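Local coordinates for protein leucine--trna ligase (Agrobacterium radiobacter, PDB 5AH5) that probably catalyses the ATP-dependent attachment of leucine to tRNA(Leu), the charging reaction of leucyl-tRNA synthetase, a class I enzyme, at residues His50-Ser55 and Gly563-Val568; Ser584-Glu589 and Ile609-Ser614. All blocks are in the same frame, centred on the assembly; numbering follows the deposited sequence. Where two conformers were deposited one is given.

Interaction 1: His50-Ser55 and Gly563-Val568; sequences HVRNYS and GMVNDV. With LSS (5'-O-(L-leucylsulfamoyl)adenosine), chain I.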
ATOM      1  N   HIS B  50     -10.021   3.625  -8.937  1.00 23.69           N
ATOM      2  CA  HIS B  50      -8.784   3.417  -9.630  1.00 23.55           C
ATOM      3  C   HIS B  50      -8.252   4.677 -10.285  1.00 20.71           C
ATOM      4  O   HIS B  50      -7.056   4.845 -10.347  1.00 22.38           O
ATOM      5  CB  HIS B  50      -8.953   2.348 -10.763  1.00 22.98           C
ATOM      6  CG  HIS B  50      -9.366   0.987 -10.282  1.00 23.78           C
ATOM      7  ND1 HIS B  50     -10.391   0.285 -10.861  1.00 27.85           N
ATOM      8  CD2 HIS B  50      -8.816   0.150  -9.375  1.00 22.37           C
ATOM      9  CE1 HIS B  50     -10.480  -0.916 -10.329  1.00 26.56           C
ATOM     10  NE2 HIS B  50      -9.547  -1.014  -9.406  1.00 25.78           N
ATOM     11  N   VAL B  51      -9.123   5.431 -10.952  1.00 22.94           N
ATOM     12  CA  VAL B  51      -8.730   6.609 -11.603  1.00 25.07           C
ATOM     13  C   VAL B  51      -8.015   7.563 -10.619  1.00 27.68           C
ATOM     14  O   VAL B  51      -7.014   8.182 -10.985  1.00 27.50           O
ATOM     15  CB  VAL B  51      -9.907   7.355 -12.199  1.00 26.06           C
ATOM     16  CG1 VAL B  51      -9.434   8.626 -12.885  1.00 25.63           C
ATOM     17  CG2 VAL B  51     -10.637   6.479 -13.172  1.00 25.65           C
ATOM     18  N   ARG B  52      -8.498   7.620  -9.375  1.00 29.90           N
ATOM     19  CA  ARG B  52      -7.894   8.496  -8.355  1.00 30.31           C
ATOM     20  C   ARG B  52      -6.496   7.988  -7.989  1.00 31.95           C
ATOM     21  O   ARG B  52      -5.512   8.756  -7.948  1.00 26.92           O
ATOM     22  CB  ARG B  52      -8.737   8.601  -7.093  1.00 27.15           C
ATOM     23  CG  ARG B  52      -8.120   9.590  -6.118  1.00 28.73           C
ATOM     24  CD  ARG B  52      -8.824   9.618  -4.802  1.00 28.68           C
ATOM     25  NE  ARG B  52      -8.459  10.804  -4.042  1.00 28.17           N
ATOM     26  CZ  ARG B  52      -8.826  11.025  -2.803  1.00 30.61           C
ATOM     27  NH1 ARG B  52      -9.656  10.151  -2.183  1.00 28.99           N
ATOM     28  NH2 ARG B  52      -8.416  12.151  -2.175  1.00 30.09           N
ATOM     29  N   ASN B  53      -6.445   6.700  -7.687  1.00 25.25           N
ATOM     30  CA  ASN B  53      -5.240   6.020  -7.323  1.00 26.64           C
ATOM     31  C   ASN B  53      -4.098   6.166  -8.391  1.00 25.49           C
ATOM     32  O   ASN B  53      -2.925   6.433  -8.061  1.00 27.70           O
ATOM     33  CB  ASN B  53      -5.588   4.561  -7.089  1.00 26.22           C
ATOM     34  CG  ASN B  53      -4.529   3.789  -6.409  1.00 24.72           C
ATOM     35  OD1 ASN B  53      -4.833   2.720  -5.853  1.00 27.69           O
ATOM     36  ND2 ASN B  53      -3.283   4.249  -6.456  1.00 25.03           N
ATOM     37  N   TYR B  54      -4.486   6.132  -9.641  1.00 24.54           N
ATOM     38  CA  TYR B  54      -3.563   6.016 -10.747  1.00 24.53           C
ATOM     39  C   TYR B  54      -3.207   7.408 -11.303  1.00 24.76           C
ATOM     40  O   TYR B  54      -2.124   7.640 -11.855  1.00 21.55           O
ATOM     41  CB  TYR B  54      -4.092   5.013 -11.797  1.00 23.98           C
ATOM     42  CG  TYR B  54      -4.343   3.576 -11.267  1.00 22.24           C
ATOM     43  CD1 TYR B  54      -3.651   3.078 -10.193  1.00 24.23           C
ATOM     44  CD2 TYR B  54      -5.250   2.697 -11.887  1.00 25.52           C
ATOM     45  CE1 TYR B  54      -3.846   1.827  -9.703  1.00 25.68           C
ATOM     46  CE2 TYR B  54      -5.459   1.391 -11.366  1.00 24.33           C
ATOM     47  CZ  TYR B  54      -4.787   0.961 -10.292  1.00 24.46           C
ATOM     48  OH  TYR B  54      -4.929  -0.342  -9.761  1.00 25.63           O
ATOM     49  N   SER B  55      -4.139   8.325 -11.211  1.00 27.54           N
ATOM     50  CA  SER B  55      -3.887   9.720 -11.523  1.00 24.95           C
ATOM     51  C   SER B  55      -2.727  10.253 -10.743  1.00 22.17           C
ATOM     52  O   SER B  55      -1.900  11.001 -11.284  1.00 24.34           O
ATOM     53  CB  SER B  55      -5.090  10.560 -11.206  1.00 25.15           C
ATOM     54  OG  SER B  55      -6.058  10.332 -12.165  1.00 28.63           O
ATOM     55  N   GLY B 563      -7.182   8.149  -0.403  1.00 33.08           N
ATOM     56  CA  GLY B 563      -8.512   8.046   0.173  1.00 32.72           C
ATOM     57  C   GLY B 563      -9.522   7.339  -0.710  1.00 30.33           C
ATOM     58  O   GLY B 563      -9.431   7.363  -1.960  1.00 28.76           O
ATOM     59  N   MET B 564     -10.508   6.757  -0.045  0.50 29.29           N
ATOM     60  CA  MET B 564     -11.716   6.222  -0.649  0.50 26.98           C
ATOM     61  C   MET B 564     -12.448   7.176  -1.602  0.50 27.19           C
ATOM     62  O   MET B 564     -12.610   8.393  -1.311  0.50 21.95           O
ATOM     63  CB  MET B 564     -12.631   5.882   0.523  0.50 30.05           C
ATOM     64  CG  MET B 564     -13.877   5.111   0.164  0.50 30.99           C
ATOM     65  SD  MET B 564     -13.529   3.541  -0.643  0.50 35.42           S
ATOM     66  CE  MET B 564     -11.987   3.095   0.124  0.50 33.40           C
ATOM     67  N   VAL B 565     -12.880   6.666  -2.761  1.00 23.30           N
ATOM     68  CA  VAL B 565     -13.875   7.365  -3.492  1.00 24.07           C
ATOM     69  C   VAL B 565     -15.223   6.674  -3.289  1.00 30.22           C
ATOM     70  O   VAL B 565     -15.373   5.436  -3.634  1.00 27.53           O
ATOM     71  CB  VAL B 565     -13.580   7.491  -4.951  1.00 25.01           C
ATOM     72  CG1 VAL B 565     -14.593   8.415  -5.589  1.00 24.93           C
ATOM     73  CG2 VAL B 565     -12.178   8.007  -5.178  1.00 29.04           C
ATOM     74  N   ASN B 566     -16.198   7.463  -2.818  1.00 26.30           N
ATOM     75  CA  ASN B 566     -17.535   7.004  -2.430  1.00 28.79           C
ATOM     76  C   ASN B 566     -18.498   7.625  -3.386  1.00 27.91           C
ATOM     77  O   ASN B 566     -18.096   8.359  -4.332  1.00 24.91           O
ATOM     78  CB  ASN B 566     -17.885   7.453  -1.006  1.00 33.25           C
ATOM     79  CG  ASN B 566     -17.026   6.812   0.047  1.00 35.58           C
ATOM     80  OD1 ASN B 566     -16.853   5.582   0.091  1.00 30.76           O
ATOM     81  ND2 ASN B 566     -16.520   7.637   0.952  1.00 32.26           N
ATOM     82  N   ASP B 567     -19.788   7.313  -3.231  1.00 30.89           N
ATOM     83  CA  ASP B 567     -20.812   8.002  -4.054  1.00 29.98           C
ATOM     84  C   ASP B 567     -21.112   9.407  -3.420  1.00 30.29           C
ATOM     85  O   ASP B 567     -20.471   9.773  -2.437  1.00 27.73           O
ATOM     86  CB  ASP B 567     -22.065   7.130  -4.275  1.00 32.93           C
ATOM     87  CG  ASP B 567     -22.966   7.021  -3.010  1.00 38.34           C
ATOM     88  OD1 ASP B 567     -22.773   7.808  -2.017  1.00 33.03           O
ATOM     89  OD2 ASP B 567     -23.852   6.111  -3.034  1.00 33.88           O
ATOM     90  N   VAL B 568     -22.035  10.177  -4.001  1.00 31.74           N
ATOM     91  CA  VAL B 568     -22.354  11.539  -3.508  1.00 35.96           C
ATOM     92  C   VAL B 568     -22.789  11.625  -2.073  1.00 34.73           C
ATOM     93  O   VAL B 568     -22.539  12.648  -1.452  1.00 31.46           O
ATOM     94  CB  VAL B 568     -23.466  12.284  -4.306  1.00 39.99           C
ATOM     95  CG1 VAL B 568     -22.945  12.758  -5.608  1.00 48.86           C
ATOM     96  CG2 VAL B 568     -24.748  11.472  -4.489  1.00 36.56           C
TER
HETATM   97  C1  LSS I1818      -6.267  -4.760  -5.469  1.00 26.69           C
HETATM   98  N1  LSS I1818     -11.284   4.627  -3.870  1.00 26.41           N
HETATM   99  O1  LSS I1818      -6.585  -4.323  -4.385  1.00 28.41           O
HETATM  100  S1  LSS I1818      -8.098  -3.566  -6.609  1.00 26.30           S
HETATM  101  C2  LSS I1818      -9.957   4.709  -3.811  1.00 29.83           C
HETATM  102  N2  LSS I1818      -6.915  -4.478  -6.585  1.00 25.39           N
HETATM  103  O2  LSS I1818      -7.167   0.737  -2.904  1.00 28.72           O
HETATM  104  N3  LSS I1818      -9.139   3.706  -4.199  1.00 30.16           N
HETATM  105  O3  LSS I1818      -4.794   0.578  -4.301  1.00 27.32           O
HETATM  106  C4  LSS I1818      -9.698   2.568  -4.676  1.00 29.75           C
HETATM  107  N4  LSS I1818      -5.030  -6.421  -6.866  1.00 23.97           N
HETATM  108  O4  LSS I1818      -7.295   0.719  -6.447  1.00 25.84           O
HETATM  109  C5  LSS I1818     -11.077   2.393  -4.677  1.00 30.17           C
HETATM  110  O5  LSS I1818      -7.606  -2.117  -6.152  1.00 29.97           O
HETATM  111  C6  LSS I1818     -11.876   3.436  -4.243  1.00 31.26           C
HETATM  112  N6  LSS I1818     -13.225   3.292  -4.301  1.00 27.78           N
HETATM  113  C7  LSS I1818      -2.521  -5.890  -5.099  1.00 20.27           C
HETATM  114  N7  LSS I1818     -11.335   1.146  -5.151  1.00 32.34           N
HETATM  115  C8  LSS I1818     -10.144   0.532  -5.389  1.00 30.58           C
HETATM  116  C9  LSS I1818      -3.785  -5.031  -5.188  1.00 22.91           C
HETATM  117  N9  LSS I1818      -9.154   1.425  -5.122  1.00 30.27           N
HETATM  118  CA  LSS I1818      -5.113  -5.716  -5.560  1.00 26.07           C
HETATM  119  C10 LSS I1818      -2.637  -6.818  -3.879  1.00 24.17           C
HETATM  120  C11 LSS I1818      -1.279  -4.929  -5.071  1.00 20.24           C
HETATM  121  O1A LSS I1818      -9.248  -3.833  -5.733  1.00 25.13           O
HETATM  122  C21 LSS I1818      -7.723   1.207  -5.187  1.00 25.88           C
HETATM  123  C22 LSS I1818      -7.262   0.199  -4.192  1.00 26.36           C
HETATM  124  C23 LSS I1818      -5.908  -0.239  -4.756  1.00 27.04           C
HETATM  125  C24 LSS I1818      -6.164  -0.106  -6.243  1.00 25.13           C
HETATM  126  C25 LSS I1818      -6.602  -1.423  -6.886  1.00 27.58           C
HETATM  127  O2A LSS I1818      -8.577  -3.328  -7.954  1.00 20.07           O
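Arg52, on helix 48-66, and Val565, on the short strand 565-566, bring their backbones closest, with 7.8 Å between the two CA atoms. Arg52 bridges that gap with an extended side chain, its CG anti to the backbone N (chi1 -176°), so that the aliphatic part passes the valine: Arg52 CD lies 3.7 Å from Val565 CG2. Its guanidinium then settles beside the Gly563-Met564 backbone, with Gly563 N over one face. The bond from Arg52 NH1 to Gly563 O is short at 2.8 Å but bent to 119° at the hydrogen, hence weak; the stronger partner of this group is Ala607 O.

Both segments also supply hydrogen bonds to the leucyl-adenylate analogue. Val565 pairs with adenine through its main chain alone, Val565 N donating to N1 of the base (2.8 Å) and Val565 O accepting from N6 (3.1 Å), both nearly straight. From the helix, Asn53 OD1 takes the hydrogen of ribose O3 at 2.6 Å, while its ND2 is held by Ile524 O. His50, at the end of the predicted HIGH region, gives NE2 to sulfamoyl O2A (2.9 Å, 162°) with that oxygen at the ring edge. Since the sulfamoyl stands where the adenylate phosphate would be, this bond is consistent with the histidine gripping the phosphate, and the backbone pairing with N1 and N6 is consistent with recognition of adenine by main-chain atoms.

Interaction 2: Ser584-Glu589 and Ile609-Ser614; sequences SVVVQE and INWEDS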
ATOM      1  N   SER B 584     -15.859   6.174 -18.106  1.00 32.38           N
ATOM      2  CA  SER B 584     -15.880   6.525 -19.534  1.00 35.12           C
ATOM      3  C   SER B 584     -16.904   7.585 -19.820  1.00 32.04           C
ATOM      4  O   SER B 584     -16.703   8.386 -20.691  1.00 33.39           O
ATOM      5  CB  SER B 584     -16.156   5.288 -20.442  1.00 39.67           C
ATOM      6  OG  SER B 584     -15.248   4.246 -20.098  1.00 44.45           O
ATOM      7  N   VAL B 585     -18.040   7.532 -19.133  1.00 31.50           N
ATOM      8  CA  VAL B 585     -19.108   8.513 -19.282  1.00 33.14           C
ATOM      9  C   VAL B 585     -18.572   9.898 -18.835  1.00 33.46           C
ATOM     10  O   VAL B 585     -18.697  10.896 -19.561  1.00 30.83           O
ATOM     11  CB  VAL B 585     -20.384   8.052 -18.521  1.00 37.99           C
ATOM     12  CG1 VAL B 585     -21.406   9.159 -18.409  1.00 41.83           C
ATOM     13  CG2 VAL B 585     -21.009   6.864 -19.272  1.00 41.20           C
ATOM     14  N   VAL B 586     -17.831   9.916 -17.732  1.00 31.63           N
ATOM     15  CA  VAL B 586     -17.356  11.214 -17.189  1.00 36.18           C
ATOM     16  C   VAL B 586     -16.265  11.816 -18.090  1.00 33.19           C
ATOM     17  O   VAL B 586     -16.312  12.995 -18.423  1.00 31.98           O
ATOM     18  CB  VAL B 586     -16.989  11.090 -15.711  1.00 38.34           C
ATOM     19  CG1 VAL B 586     -16.741  12.464 -15.140  1.00 42.01           C
ATOM     20  CG2 VAL B 586     -18.165  10.441 -14.963  1.00 40.88           C
ATOM     21  N   VAL B 587     -15.373  10.952 -18.583  1.00 33.29           N
ATOM     22  CA  VAL B 587     -14.281  11.345 -19.474  1.00 30.76           C
ATOM     23  C   VAL B 587     -14.825  11.834 -20.801  1.00 36.74           C
ATOM     24  O   VAL B 587     -14.341  12.832 -21.350  1.00 31.91           O
ATOM     25  CB  VAL B 587     -13.299  10.173 -19.647  1.00 31.51           C
ATOM     26  CG1 VAL B 587     -12.306  10.418 -20.762  1.00 32.65           C
ATOM     27  CG2 VAL B 587     -12.599   9.910 -18.340  1.00 29.97           C
ATOM     28  N   GLN B 588     -15.871  11.169 -21.296  1.00 34.37           N
ATOM     29  CA  GLN B 588     -16.529  11.570 -22.511  1.00 39.56           C
ATOM     30  C   GLN B 588     -17.214  12.942 -22.383  1.00 36.23           C
ATOM     31  O   GLN B 588     -17.274  13.727 -23.356  1.00 35.99           O
ATOM     32  CB  GLN B 588     -17.586  10.506 -22.901  1.00 45.15           C
ATOM     33  CG  GLN B 588     -18.205  10.666 -24.275  1.00 58.87           C
ATOM     34  CD  GLN B 588     -17.213  10.386 -25.409  1.00 73.14           C
ATOM     35  OE1 GLN B 588     -16.143   9.779 -25.189  1.00 85.43           O
ATOM     36  NE2 GLN B 588     -17.552  10.848 -26.629  1.00 71.26           N
ATOM     37  N   GLU B 589     -17.814  13.209 -21.239  1.00 31.50           N
ATOM     38  CA  GLU B 589     -18.471  14.516 -21.048  1.00 36.30           C
ATOM     39  C   GLU B 589     -17.471  15.679 -20.826  1.00 34.76           C
ATOM     40  O   GLU B 589     -17.651  16.745 -21.373  1.00 37.14           O
ATOM     41  CB  GLU B 589     -19.472  14.463 -19.899  1.00 39.94           C
ATOM     42  CG  GLU B 589     -20.041  15.817 -19.513  1.00 50.96           C
ATOM     43  CD  GLU B 589     -21.278  15.710 -18.617  1.00 62.33           C
ATOM     44  OE1 GLU B 589     -21.482  14.648 -17.979  1.00 66.17           O
ATOM     45  OE2 GLU B 589     -22.046  16.702 -18.528  1.00 69.92           O
ATOM     46  N   ILE B 609     -13.363  11.183  -0.941  1.00 26.70           N
ATOM     47  CA  ILE B 609     -14.116  12.010  -1.847  1.00 24.71           C
ATOM     48  C   ILE B 609     -15.500  11.412  -1.994  1.00 29.55           C
ATOM     49  O   ILE B 609     -15.627  10.173  -2.264  1.00 29.93           O
ATOM     50  CB  ILE B 609     -13.466  12.107  -3.229  1.00 23.02           C
ATOM     51  CG1 ILE B 609     -12.192  12.933  -3.171  1.00 23.69           C
ATOM     52  CG2 ILE B 609     -14.394  12.730  -4.250  1.00 23.93           C
ATOM     53  CD1 ILE B 609     -11.378  13.026  -4.438  1.00 21.96           C
ATOM     54  N   ASN B 610     -16.528  12.262  -1.885  1.00 28.72           N
ATOM     55  CA  ASN B 610     -17.885  11.904  -2.274  1.00 30.17           C
ATOM     56  C   ASN B 610     -18.110  12.286  -3.690  1.00 32.35           C
ATOM     57  O   ASN B 610     -18.283  13.448  -3.984  1.00 31.82           O
ATOM     58  CB  ASN B 610     -18.925  12.488  -1.302  1.00 30.28           C
ATOM     59  CG  ASN B 610     -18.769  11.898   0.108  1.00 29.55           C
ATOM     60  OD1 ASN B 610     -18.141  10.867   0.303  1.00 26.80           O
ATOM     61  ND2 ASN B 610     -19.224  12.609   1.081  1.00 33.94           N
ATOM     62  N   TRP B 611     -18.123  11.288  -4.603  1.00 31.59           N
ATOM     63  CA  TRP B 611     -18.051  11.589  -6.009  1.00 30.95           C
ATOM     64  C   TRP B 611     -19.397  12.085  -6.516  1.00 41.65           C
ATOM     65  O   TRP B 611     -20.406  11.456  -6.236  1.00 45.62           O
ATOM     66  CB  TRP B 611     -17.618  10.353  -6.845  1.00 34.69           C
ATOM     67  CG  TRP B 611     -17.799  10.582  -8.282  1.00 31.64           C
ATOM     68  CD1 TRP B 611     -18.919  10.368  -8.985  1.00 35.63           C
ATOM     69  CD2 TRP B 611     -16.841  11.125  -9.201  1.00 32.70           C
ATOM     70  NE1 TRP B 611     -18.733  10.761 -10.301  1.00 37.80           N
ATOM     71  CE2 TRP B 611     -17.452  11.209 -10.442  1.00 31.50           C
ATOM     72  CE3 TRP B 611     -15.521  11.513  -9.091  1.00 34.13           C
ATOM     73  CZ2 TRP B 611     -16.815  11.710 -11.530  1.00 36.59           C
ATOM     74  CZ3 TRP B 611     -14.881  11.991 -10.191  1.00 32.18           C
ATOM     75  CH2 TRP B 611     -15.512  12.105 -11.377  1.00 34.57           C
ATOM     76  N   GLU B 612     -19.384  13.181  -7.283  1.00 50.76           N
ATOM     77  CA  GLU B 612     -20.543  13.682  -8.059  1.00 60.95           C
ATOM     78  C   GLU B 612     -20.182  13.619  -9.558  1.00 54.34           C
ATOM     79  O   GLU B 612     -19.136  14.147  -9.912  1.00 52.75           O
ATOM     80  CB  GLU B 612     -20.812  15.160  -7.692  1.00 67.32           C
ATOM     81  CG  GLU B 612     -20.964  15.431  -6.194  1.00 75.93           C
ATOM     82  CD  GLU B 612     -20.553  16.827  -5.740  1.00 82.27           C
ATOM     83  OE1 GLU B 612     -19.333  17.183  -5.783  1.00 80.68           O
ATOM     84  OE2 GLU B 612     -21.469  17.552  -5.290  1.00 75.38           O
ATOM     85  N   ASP B 613     -21.021  13.031 -10.421  1.00 56.52           N
ATOM     86  CA  ASP B 613     -20.766  12.976 -11.897  1.00 61.08           C
ATOM     87  C   ASP B 613     -20.592  14.341 -12.565  1.00 50.65           C
ATOM     88  O   ASP B 613     -19.889  14.472 -13.588  1.00 50.50           O
ATOM     89  CB  ASP B 613     -21.880  12.264 -12.669  1.00 65.63           C
ATOM     90  CG  ASP B 613     -21.923  10.766 -12.414  1.00 77.06           C
ATOM     91  OD1 ASP B 613     -21.156  10.000 -13.079  1.00 59.11           O
ATOM     92  OD2 ASP B 613     -22.780  10.383 -11.569  1.00 73.21           O
ATOM     93  N   SER B 614     -21.254  15.335 -12.010  1.00 43.85           N
ATOM     94  CA  SER B 614     -21.119  16.700 -12.471  1.00 48.33           C
ATOM     95  C   SER B 614     -19.966  17.414 -11.751  1.00 43.91           C
ATOM     96  O   SER B 614     -19.663  18.515 -12.115  1.00 49.98           O
ATOM     97  CB  SER B 614     -22.427  17.458 -12.228  1.00 53.12           C
ATOM     98  OG  SER B 614     -22.529  17.817 -10.854  1.00 56.77           O
TER
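Val586 of helix 583-590 faces Asp613 and Trp611 across this contact, its CA 6.5 Å from that of Asp613. The approach to it begins at Ser584, whose backbone N is hydrogen-bonded to Asp582 OD1 in the opening turn of the helix. The segment is regular helix, with Gln588 N bonded to Ser584 O and Glu589 N to Val585 O.

Both methyls of Val586 reach the indole, and CG2 also reaches Asp613. CG1, anti to the backbone N (chi1 -170°), comes up to the edge of the indole, in the ring plane, with Val586 CG1 3.7 Å from Trp611 CZ2; CG2 lies 3.9 Å from Trp611 CZ2. The tryptophan therefore offers the rim of its six-membered ring, while Tyr598 of helix 592-601 meets the indole with the planes steeply inclined, at about 70°. Against the carboxylate, Val586 CG2 is 3.6 Å from Asp613 OD1, a van der Waals contact between side chains that cross nearly at right angles.

The order strand 565-566, helices 583-590 and 592-601, strand 609-610 and helix 617-632 matches the beta-alpha-alpha-beta-alpha stem-contact fold of class I synthetases, which follows the Rossmann catalytic domain; here its first helix meets the loop leaving its second strand.

Past Val586 the helix turns to other neighbours: Val587 packs on Leu113, and Gln588 O accepts a hydrogen bond from His5 NE2. Glu589 comes back round toward Asp613, but Glu589 OE1 and Asp613 OD1, probably both negative, stay 6.8 Å apart on the exposed side.

Interactions 1 and 2 meet in a two-stranded parallel sheet: strand 565-566 supplies one side of interaction 1, strand 609-610 begins one side of interaction 2, and the probable backbone bonds Asn566 N to Ile609 O (2.8 Å) and Met564 O to Ile609 N (2.9 Å) join them. Their centres are 11 Å apart. Interaction 1 is buried, mixing apolar packing with one weak hydrogen bond, beside the bound adenylate analogue. Interaction 2 has a buried apolar centre with the exposed carboxylate of Asp613 beside it, and no hydrogen bond crosses it. Trp611, which also packs on Val565 and on Ile48 of helix 48-66, ties the two together. The principle illustrated is that paired strands can join a ligand-binding contact to an apolar helix contact.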